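Local coordinates for uncharacterized protein (Enterococcus faecalis, PDB 3D3Y), which is of unknown function but is related to the M16 metallopeptidases, probably without their zinc-dependent peptidase activity, at residues P216-K219 with Q220-F223. Sequence-based numbering, arbitrary orientation.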
loop_
_atom_site.group_PDB
_atom_site.type_symbol
_atom_site.label_atom_id
_atom_site.label_comp_id
_atom_site.label_asym_id
_atom_site.label_seq_id
_atom_site.Cartn_x
_atom_site.Cartn_y
_atom_site.Cartn_z
ATOM N N PRO A 216 23.219 -1.054 -20.533
ATOM C CA PRO A 216 22.993 -1.707 -21.837
ATOM C C PRO A 216 21.859 -2.736 -21.800
ATOM O O PRO A 216 21.011 -2.739 -22.702
ATOM C CB PRO A 216 24.324 -2.402 -22.125
ATOM C CG PRO A 216 25.330 -1.671 -21.310
ATOM C CD PRO A 216 24.621 -1.171 -20.091
ATOM N N LEU A 217 21.808 -3.573 -20.761
ATOM C CA LEU A 217 20.726 -4.568 -20.670
ATOM C C LEU A 217 19.357 -3.893 -20.721
ATOM O O LEU A 217 18.512 -4.250 -21.551
ATOM C CB LEU A 217 20.851 -5.458 -19.415
ATOM C CG LEU A 217 22.185 -6.203 -19.284
ATOM C CD1 LEU A 217 22.192 -7.062 -18.026
ATOM C CD2 LEU A 217 22.484 -7.028 -20.532
ATOM N N PHE A 218 19.154 -2.901 -19.854
ATOM C CA PHE A 218 17.842 -2.283 -19.745
ATOM C C PHE A 218 17.459 -1.436 -20.949
ATOM O O PHE A 218 16.273 -1.264 -21.249
ATOM C CB PHE A 218 17.674 -1.551 -18.404
ATOM C CG PHE A 218 17.242 -2.459 -17.311
ATOM C CD1 PHE A 218 18.151 -2.906 -16.364
ATOM C CD2 PHE A 218 15.930 -2.926 -17.261
ATOM C CE1 PHE A 218 17.732 -3.799 -15.350
ATOM C CE2 PHE A 218 15.512 -3.811 -16.271
ATOM C CZ PHE A 218 16.404 -4.241 -15.314
ATOM N N LYS A 219 18.460 -0.951 -21.666
ATOM C CA LYS A 219 18.195 -0.208 -22.883
ATOM C C LYS A 219 17.501 -1.082 -23.931
ATOM O O LYS A 219 16.895 -0.545 -24.847
ATOM C CB LYS A 219 19.477 0.438 -23.437
ATOM C CG LYS A 219 20.022 1.616 -22.581
ATOM C CD LYS A 219 19.441 2.980 -22.957
ATOM C CE LYS A 219 19.838 3.377 -24.366
ATOM N NZ LYS A 219 19.908 4.874 -24.580
ATOM N N GLN A 220 17.574 -2.411 -23.783
ATOM C CA GLN A 220 16.923 -3.389 -24.675
ATOM C C GLN A 220 15.408 -3.407 -24.515
ATOM O O GLN A 220 14.700 -4.013 -25.311
ATOM C CB GLN A 220 17.424 -4.820 -24.399
ATOM C CG GLN A 220 18.904 -5.098 -24.728
ATOM C CD GLN A 220 19.463 -6.363 -24.059
ATOM O OE1 GLN A 220 18.835 -6.971 -23.174
ATOM N NE2 GLN A 220 20.669 -6.750 -24.471
ATOM N N LEU A 221 14.903 -2.807 -23.443
ATOM C CA LEU A 221 13.440 -2.802 -23.226
ATOM C C LEU A 221 12.810 -1.670 -24.047
ATOM O O LEU A 221 13.081 -0.490 -23.798
ATOM C CB LEU A 221 13.112 -2.699 -21.728
ATOM C CG LEU A 221 13.086 -4.024 -20.942
ATOM C CD1 LEU A 221 14.294 -4.912 -21.198
ATOM C CD2 LEU A 221 12.883 -3.773 -19.424
ATOM N N PRO A 222 11.993 -2.020 -25.070
ATOM C CA PRO A 222 11.655 -0.946 -26.015
ATOM C C PRO A 222 10.536 0.010 -25.558
ATOM O O PRO A 222 9.529 0.140 -26.257
ATOM C CB PRO A 222 11.245 -1.723 -27.289
ATOM C CG PRO A 222 10.664 -3.027 -26.754
ATOM C CD PRO A 222 11.390 -3.320 -25.448
ATOM N N PHE A 223 10.742 0.697 -24.429
ATOM C CA PHE A 223 9.793 1.714 -23.931
ATOM C C PHE A 223 9.813 2.905 -24.833
ATOM O O PHE A 223 10.879 3.372 -25.236
ATOM C CB PHE A 223 10.156 2.199 -22.521
ATOM C CG PHE A 223 9.897 1.175 -21.433
ATOM C CD1 PHE A 223 8.607 0.892 -21.021
ATOM C CD2 PHE A 223 10.949 0.505 -20.849
ATOM C CE1 PHE A 223 8.371 -0.064 -20.021
ATOM C CE2 PHE A 223 10.744 -0.441 -19.880
ATOM C CZ PHE A 223 9.452 -0.726 -19.442
HETATM O O HOH W 1 14.496 1.114 -22.295
#
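Pro-216 and Gln-220 show how a helix can change its hydrogen-bond spacing as it runs out: Pro-216 O stands 3.6 Å from Gln-220 N, yet the bond goes to the next carbonyl. Leu-217 O accepts Gln-220 N at 3.0 Å, with the donor well above the carbonyl plane. In one of two conformers, a doubtful placement, the extended Gln-220 side chain (chi1 -66°, CG beside its own N) runs back along Leu-217, OE1 lying near Leu-217 O without bonding. Phe-218 O accepts Leu-221 N at 3.0 Å, nearly straight (N-H...O 165°), again from above the carbonyl plane. A water also donates to Phe-218 O and, at 2.6 Å, to Leu-221 O. The side chains of Phe-218 and Leu-221 point the same way, and Leu-221 CD2 meets the ring edge at Phe-218 CD2, 3.8 Å off. Both rest on Val-110 of helix 105-118, while Phe-218 also reaches Ile-203 and Val-205 of strand 200-207. Lys-219 N bonds weakly to Pro-216 O (3.3 Å). Two overlapping type I turns, 217-220 and 218-221, thus pass into an inverse gamma turn centred on Pro-222 (Phe-223 N to Leu-221 O, 2.7 Å), where helix 211-219 packs with helix 105-118 on the mixed six-stranded sheet, consistent with an M16-type alpha/beta domain.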